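Local structure of F420-reducing hydrogenase, subunit beta (Methanothermobacter marburgensis, 4OMF) at residues L157-F168 and Y171-L181; V199-T207 and T218-G226. The protein probably passes electrons from the iron-sulfur chain of an F420-reducing hydrogenase through its own cluster to bound FAD, where coenzyme F420 would be reduced. One frame throughout, in Å; residues are numbered along the deposited sequence.

Contact 1 (L157-F168 and Y171-L181); sequences LVEKMDIGKGKF and YTQDDVLTLPL
A classic beta bulge opens this contact: two residues in a row, Glu-159 and Lys-160, sit opposite the single residue Tyr-171. The carbonyl oxygen of Tyr-171 takes a bond from Glu-159 N at 2.7 Å, almost in line with the C=O, and a weak one from Lys-160 N at 3.4 Å. In return Tyr-171 N gives a nearly straight bond of 2.9 Å to Lys-160 O. The Tyr-171 ring turns one edge to the first strand: CD2 is near Lys-160 O, which lies in the ring plane, and CE2 is near CB of Asp-162. A water bridges Leu-157 O and Gln-173 N just beyond the bulge. There the Glu-159 carboxylate rests on the CA and CB of Gln-173, at right angles to the amide of that residue.

At the other end, Phe-168 and Leu-179 form a hydrogen-bonded pair through both backbone N-H groups. Leu-181 N reaches Gly-166 O at 2.8 Å from above the carbonyl plane. With CG anti to N (chi1 -163°) and chi2 at 56°, CD2 of Leu-181 lies 3.7 Å from CG2 of Ile-163, and the two side chains cross at about a right angle. Gly-166 belongs to the type I' turn Gly-164 to Lys-167.

Strand 167-171 runs between strands 160-164 and 176-180. Helix 140-150 packs on this sheet: its Phe-146 meets Phe-168 edge-to-face and also touches Leu-179, while Ile-147 touches Val-158 and Met-161.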
# COMPACT_ATOMS: atom_id res chain seq x y z
N LEU C 157 8.73 38.84 2.86
CA LEU C 157 8.70 40.16 3.49
C LEU C 157 8.33 40.11 4.98
O LEU C 157 8.47 41.12 5.67
CB LEU C 157 7.71 41.09 2.77
CG LEU C 157 8.28 41.97 1.65
CD1 LEU C 157 8.85 41.11 0.54
CD2 LEU C 157 7.21 42.89 1.10
N VAL C 158 7.85 38.97 5.47
CA VAL C 158 7.46 38.84 6.89
C VAL C 158 8.67 38.61 7.80
O VAL C 158 9.38 37.60 7.65
CB VAL C 158 6.43 37.71 7.08
CG1 VAL C 158 6.15 37.46 8.55
CG2 VAL C 158 5.13 38.05 6.31
N GLU C 159 8.94 39.55 8.71
CA GLU C 159 10.03 39.39 9.67
C GLU C 159 9.58 38.70 10.96
O GLU C 159 10.39 38.06 11.64
CB GLU C 159 10.65 40.76 10.01
CG GLU C 159 11.30 41.39 8.79
CD GLU C 159 12.10 42.64 9.10
OE1 GLU C 159 11.94 43.21 10.20
OE2 GLU C 159 12.89 43.06 8.22
N LYS C 160 8.30 38.83 11.30
CA LYS C 160 7.73 38.19 12.49
C LYS C 160 6.22 38.06 12.29
O LYS C 160 5.61 38.93 11.69
CB LYS C 160 8.04 39.00 13.76
CG LYS C 160 7.60 38.30 15.07
CD LYS C 160 7.90 39.16 16.31
CE LYS C 160 7.68 38.35 17.60
NZ LYS C 160 7.77 39.17 18.83
N MET C 161 5.61 36.99 12.80
CA MET C 161 4.16 36.91 12.86
C MET C 161 3.74 36.73 14.32
O MET C 161 4.52 36.25 15.14
CB MET C 161 3.61 35.79 11.96
CG MET C 161 4.18 34.39 12.25
SD MET C 161 3.56 33.15 11.07
CE MET C 161 4.12 33.81 9.50
N ASP C 162 2.51 37.13 14.63
CA ASP C 162 2.03 37.09 16.02
C ASP C 162 0.50 37.04 16.01
O ASP C 162 -0.14 37.50 15.06
CB ASP C 162 2.53 38.32 16.78
CG ASP C 162 2.62 38.08 18.29
OD1 ASP C 162 2.27 36.97 18.74
OD2 ASP C 162 3.06 39.01 19.00
N ILE C 163 -0.07 36.48 17.06
CA ILE C 163 -1.52 36.44 17.22
C ILE C 163 -1.82 36.95 18.62
O ILE C 163 -1.14 36.59 19.58
CB ILE C 163 -2.08 35.00 17.02
CG1 ILE C 163 -1.96 34.60 15.55
CG2 ILE C 163 -3.53 34.90 17.54
CD1 ILE C 163 -2.39 33.17 15.22
N GLY C 164 -2.81 37.83 18.74
CA GLY C 164 -3.16 38.38 20.03
C GLY C 164 -4.05 39.59 19.89
O GLY C 164 -4.13 40.21 18.83
N LYS C 165 -4.75 39.91 20.98
CA LYS C 165 -5.65 41.05 21.03
C LYS C 165 -6.61 41.10 19.83
O LYS C 165 -6.89 42.16 19.27
CB LYS C 165 -4.84 42.35 21.11
CG LYS C 165 -3.84 42.35 22.27
CD LYS C 165 -3.23 43.72 22.50
CE LYS C 165 -2.02 43.64 23.44
NZ LYS C 165 -0.84 42.95 22.84
N GLY C 166 -7.12 39.93 19.45
CA GLY C 166 -8.15 39.83 18.45
C GLY C 166 -7.66 39.90 17.02
O GLY C 166 -8.46 40.00 16.11
N LYS C 167 -6.34 39.84 16.82
CA LYS C 167 -5.77 40.05 15.49
C LYS C 167 -4.67 39.07 15.16
O LYS C 167 -4.02 38.54 16.07
CB LYS C 167 -5.21 41.47 15.35
CG LYS C 167 -6.22 42.58 15.58
CD LYS C 167 -5.56 43.95 15.59
CE LYS C 167 -6.54 45.04 15.98
NZ LYS C 167 -5.91 46.38 15.89
N PHE C 168 -4.49 38.83 13.87
CA PHE C 168 -3.30 38.20 13.31
C PHE C 168 -2.38 39.34 12.87
O PHE C 168 -2.84 40.25 12.19
CB PHE C 168 -3.69 37.30 12.13
CG PHE C 168 -2.55 36.55 11.50
CD1 PHE C 168 -2.14 35.33 12.02
CD2 PHE C 168 -1.93 37.03 10.36
CE1 PHE C 168 -1.10 34.62 11.43
CE2 PHE C 168 -0.88 36.33 9.78
CZ PHE C 168 -0.46 35.14 10.31
N TYR C 171 4.75 41.58 10.88
CA TYR C 171 5.73 42.65 10.91
C TYR C 171 6.63 42.56 9.68
O TYR C 171 7.22 41.51 9.42
CB TYR C 171 6.55 42.56 12.19
CG TYR C 171 5.70 42.78 13.41
CD1 TYR C 171 5.58 44.05 13.97
CD2 TYR C 171 5.01 41.74 14.00
CE1 TYR C 171 4.79 44.27 15.09
CE2 TYR C 171 4.22 41.94 15.12
CZ TYR C 171 4.12 43.21 15.66
OH TYR C 171 3.34 43.42 16.78
N THR C 172 6.74 43.65 8.93
CA THR C 172 7.66 43.69 7.80
C THR C 172 8.83 44.61 8.15
O THR C 172 8.92 45.08 9.29
CB THR C 172 6.98 44.16 6.50
OG1 THR C 172 6.63 45.55 6.61
CG2 THR C 172 5.74 43.35 6.22
N GLN C 173 9.72 44.89 7.20
CA GLN C 173 10.92 45.66 7.55
C GLN C 173 10.59 47.06 8.08
O GLN C 173 11.39 47.65 8.82
CB GLN C 173 11.89 45.76 6.36
CG GLN C 173 11.30 46.21 5.04
CD GLN C 173 12.38 46.21 3.95
OE1 GLN C 173 13.45 45.62 4.11
NE2 GLN C 173 12.10 46.89 2.84
N ASP C 174 9.41 47.57 7.73
CA ASP C 174 9.02 48.90 8.22
C ASP C 174 7.51 49.11 8.44
O ASP C 174 7.05 50.25 8.48
CB ASP C 174 9.52 49.96 7.25
CG ASP C 174 8.83 49.89 5.89
OD1 ASP C 174 8.02 48.96 5.67
OD2 ASP C 174 9.12 50.78 5.05
N ASP C 175 6.75 48.02 8.57
CA ASP C 175 5.29 48.12 8.58
C ASP C 175 4.66 47.03 9.45
O ASP C 175 5.18 45.92 9.51
CB ASP C 175 4.77 48.03 7.15
CG ASP C 175 3.41 48.65 6.98
OD1 ASP C 175 2.75 48.95 8.00
OD2 ASP C 175 3.00 48.84 5.81
N VAL C 176 3.55 47.35 10.11
CA VAL C 176 2.81 46.36 10.89
C VAL C 176 1.44 46.18 10.26
O VAL C 176 0.67 47.14 10.17
CB VAL C 176 2.66 46.79 12.37
CG1 VAL C 176 1.89 45.73 13.18
CG2 VAL C 176 4.03 47.06 13.00
N LEU C 177 1.14 44.98 9.79
CA LEU C 177 -0.12 44.72 9.08
C LEU C 177 -0.97 43.75 9.88
O LEU C 177 -0.45 42.80 10.47
CB LEU C 177 0.15 44.14 7.69
CG LEU C 177 1.12 44.94 6.82
CD1 LEU C 177 1.54 44.13 5.60
CD2 LEU C 177 0.45 46.23 6.39
N THR C 178 -2.28 43.96 9.90
CA THR C 178 -3.13 43.06 10.68
C THR C 178 -4.41 42.65 9.97
O THR C 178 -4.88 43.32 9.04
CB THR C 178 -3.53 43.69 12.05
OG1 THR C 178 -4.35 44.83 11.82
CG2 THR C 178 -2.30 44.12 12.84
N LEU C 179 -4.96 41.54 10.44
CA LEU C 179 -6.27 41.03 10.06
C LEU C 179 -7.04 40.74 11.34
O LEU C 179 -6.44 40.31 12.33
CB LEU C 179 -6.15 39.73 9.24
CG LEU C 179 -5.58 39.75 7.84
CD1 LEU C 179 -5.42 38.31 7.33
CD2 LEU C 179 -6.46 40.55 6.89
N PRO C 180 -8.36 40.95 11.34
CA PRO C 180 -9.14 40.46 12.49
C PRO C 180 -9.00 38.95 12.60
O PRO C 180 -9.03 38.25 11.59
CB PRO C 180 -10.59 40.86 12.15
CG PRO C 180 -10.46 41.92 11.06
CD PRO C 180 -9.20 41.61 10.32
N LEU C 181 -8.82 38.44 13.81
CA LEU C 181 -8.57 37.02 13.95
C LEU C 181 -9.78 36.20 13.48
O LEU C 181 -9.63 35.10 12.94
CB LEU C 181 -8.22 36.69 15.40
CG LEU C 181 -7.53 35.36 15.67
CD1 LEU C 181 -6.26 35.23 14.87
CD2 LEU C 181 -7.24 35.29 17.17
O HOH W 1 10.04 43.25 4.94

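Contact 2 (V199-T207 and T218-G226); sequences VAELADVST and TVITRTDAG. With KEN (N,N-dimethylmethanamine), chain P.
A beta hairpin of strands 205-208 and 217-221 carries this buried contact, and a loop before it wraps the side chain of Arg-222. Ser-206 N bonds Ile-220 O, and Ile-220 N bonds Ser-206 O, each at 2.8 Å. On the face of Val-205 and Val-219, CG1 of one valine meets CG1 of the other at 3.6 Å.

Arg-222 extends from CG to NE across the opposite face. Arg-222 NE gives a straight bond of 2.9 Å to Ser-206 OG, which lies exactly in the guanidinium plane. Ser-206 OG in turn donates a hydrogen bond to Ala-200 O at 2.7 Å. Ala-203 N reaches that carbonyl from its other face and closes a type I turn. Arg-222 NH2 bonds Val-199 O at 3.0 Å, from well above the carbonyl plane. Ile-220 CG2 covers one face of the guanidinium and Glu-201 CA the other. NH1 is held by the carbonyls of Thr-5 and Leu-3. A leucine here would probably leave Val-199 O, Ser-206 OG and the carbonyls of Thr-5 and Leu-3 without this donor, so that the loop and the N-terminal residues are less firmly tied to the hairpin.

Asp-204 O receives both Arg-222 N and Thr-223 N. Thr-223 is the N-cap of helix 224-235. Thr-223 OG1, held between N and carbonyl carbon (chi1 61°), accepts from Gly-226 N at 3.1 Å. Asp-204 lines the N,N-dimethylmethanamine pocket with Arg-110, its salt-bridge partner; the too-short approach of its carboxylate to the ligand is doubtful.

The arginine is thus gripped by neutral oxygens of backbone and serine and sandwiched by carbon. The carbonyl dipoles probably stabilise its buried charge, and the bonds tie the loop and the N-terminal residues to the hairpin.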
# COMPACT_ATOMS: atom_id res chain seq x y z
N VAL C 199 -3.63 25.30 27.35
CA VAL C 199 -2.38 25.68 27.97
C VAL C 199 -1.40 24.52 28.11
O VAL C 199 -0.54 24.54 29.00
CB VAL C 199 -2.60 26.33 29.36
CG1 VAL C 199 -3.17 27.75 29.22
CG2 VAL C 199 -3.52 25.47 30.23
N ALA C 200 -1.51 23.53 27.23
CA ALA C 200 -0.59 22.38 27.24
C ALA C 200 -0.55 21.75 28.64
O ALA C 200 0.47 21.77 29.31
CB ALA C 200 0.82 22.79 26.80
N GLU C 201 -1.69 21.23 29.06
CA GLU C 201 -1.88 20.75 30.42
C GLU C 201 -0.99 19.59 30.83
O GLU C 201 -0.83 19.35 32.02
CB GLU C 201 -3.35 20.35 30.62
CG GLU C 201 -4.30 21.53 30.45
CD GLU C 201 -5.77 21.13 30.47
OE1 GLU C 201 -6.10 20.11 31.12
OE2 GLU C 201 -6.59 21.85 29.85
N LEU C 202 -0.41 18.86 29.88
CA LEU C 202 0.36 17.68 30.24
C LEU C 202 1.87 17.90 30.14
O LEU C 202 2.65 16.97 30.33
CB LEU C 202 -0.06 16.48 29.36
CG LEU C 202 -1.55 16.10 29.52
CD1 LEU C 202 -1.97 14.96 28.59
CD2 LEU C 202 -1.85 15.74 30.95
N ALA C 203 2.29 19.14 29.85
CA ALA C 203 3.71 19.43 29.70
C ALA C 203 4.39 19.52 31.07
O ALA C 203 3.71 19.69 32.09
CB ALA C 203 3.92 20.73 28.93
N ASP C 204 5.71 19.45 31.11
CA ASP C 204 6.42 19.70 32.36
C ASP C 204 6.27 21.15 32.83
O ASP C 204 6.06 21.40 34.02
CB ASP C 204 7.89 19.38 32.22
CG ASP C 204 8.15 17.90 32.05
OD1 ASP C 204 7.53 17.10 32.79
OD2 ASP C 204 8.99 17.55 31.21
N VAL C 205 6.47 22.07 31.89
CA VAL C 205 6.31 23.52 32.07
C VAL C 205 5.58 23.99 30.83
O VAL C 205 5.94 23.56 29.74
CB VAL C 205 7.64 24.29 32.13
CG1 VAL C 205 7.43 25.72 32.62
CG2 VAL C 205 8.66 23.58 32.94
N SER C 206 4.60 24.88 30.98
CA SER C 206 3.85 25.38 29.83
C SER C 206 3.99 26.90 29.72
O SER C 206 4.00 27.59 30.73
CB SER C 206 2.37 25.00 29.94
OG SER C 206 2.18 23.61 30.17
N THR C 207 4.10 27.43 28.50
CA THR C 207 4.29 28.86 28.39
C THR C 207 3.61 29.44 27.15
O THR C 207 3.41 28.75 26.15
CB THR C 207 5.83 29.19 28.42
OG1 THR C 207 6.06 30.61 28.45
CG2 THR C 207 6.55 28.58 27.23
N THR C 218 3.59 34.04 30.22
CA THR C 218 2.92 33.41 31.35
C THR C 218 3.40 31.97 31.44
O THR C 218 3.22 31.18 30.51
CB THR C 218 1.40 33.47 31.20
OG1 THR C 218 0.99 34.84 31.03
CG2 THR C 218 0.71 32.86 32.41
N VAL C 219 4.04 31.64 32.56
CA VAL C 219 4.75 30.37 32.73
C VAL C 219 4.11 29.52 33.82
O VAL C 219 4.08 29.91 34.98
CB VAL C 219 6.24 30.60 33.10
CG1 VAL C 219 6.97 29.27 33.25
CG2 VAL C 219 6.93 31.47 32.07
N ILE C 220 3.62 28.36 33.43
CA ILE C 220 2.92 27.46 34.33
C ILE C 220 3.81 26.24 34.59
O ILE C 220 4.06 25.47 33.66
CB ILE C 220 1.60 26.99 33.72
CG1 ILE C 220 0.66 28.18 33.48
CG2 ILE C 220 0.93 25.96 34.61
CD1 ILE C 220 -0.53 27.83 32.59
N THR C 221 4.33 26.08 35.81
CA THR C 221 5.11 24.87 36.11
C THR C 221 4.15 23.80 36.60
O THR C 221 3.20 24.09 37.31
CB THR C 221 6.23 25.12 37.15
OG1 THR C 221 5.69 25.71 38.32
CG2 THR C 221 7.30 26.05 36.59
N ARG C 222 4.40 22.54 36.22
CA ARG C 222 3.45 21.48 36.50
C ARG C 222 4.06 20.26 37.19
O ARG C 222 3.62 19.86 38.27
CB ARG C 222 2.76 21.04 35.19
CG ARG C 222 2.09 22.16 34.39
CD ARG C 222 1.27 21.62 33.21
NE ARG C 222 0.63 22.69 32.44
CZ ARG C 222 -0.56 23.22 32.74
NH1 ARG C 222 -1.25 22.79 33.80
NH2 ARG C 222 -1.05 24.20 31.98
N THR C 223 5.06 19.63 36.57
CA THR C 223 5.63 18.41 37.14
C THR C 223 6.83 18.75 38.02
O THR C 223 7.31 19.88 37.99
CB THR C 223 6.09 17.46 36.05
OG1 THR C 223 7.10 18.13 35.28
CG2 THR C 223 4.94 17.06 35.13
N ASP C 224 7.31 17.79 38.81
CA ASP C 224 8.51 18.02 39.61
C ASP C 224 9.68 18.49 38.74
O ASP C 224 10.40 19.43 39.10
CB ASP C 224 8.92 16.75 40.39
CG ASP C 224 7.91 16.37 41.48
OD1 ASP C 224 7.01 17.18 41.79
OD2 ASP C 224 8.03 15.25 42.03
N ALA C 225 9.85 17.86 37.58
CA ALA C 225 10.93 18.20 36.67
C ALA C 225 10.76 19.62 36.12
O ALA C 225 11.71 20.41 36.07
CB ALA C 225 10.98 17.19 35.52
N GLY C 226 9.54 19.94 35.72
CA GLY C 226 9.25 21.26 35.19
C GLY C 226 9.51 22.38 36.18
O GLY C 226 10.19 23.37 35.88
CA1 KEN P . 8.61 14.52 33.40
CB1 KEN P . 8.90 12.54 31.87
CC1 KEN P . 8.97 14.81 30.91
NE1 KEN P . 9.29 13.98 32.14

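Overall arrangement
Contact 1 comes first along the chain and is complete before residue 199, and strand 176-180 is followed in the chain by strand 205-208. The two share no sheet. Contact 1 belongs to the separate three-stranded antiparallel sheet, contact 2 to the mixed eight-stranded sheet. Their centres lie about 28 Å apart on opposite sides of the centre of the chain. Their nearest atoms are about 11 Å apart, so they do not touch. Cys-192 and Cys-195, which line the iron-sulfur cluster pocket, fall between them in sequence. Contact 1 thus shapes a peripheral sheet, while contact 2 is a buried hairpin of the large sheet, with Thr-207 next to the FAD.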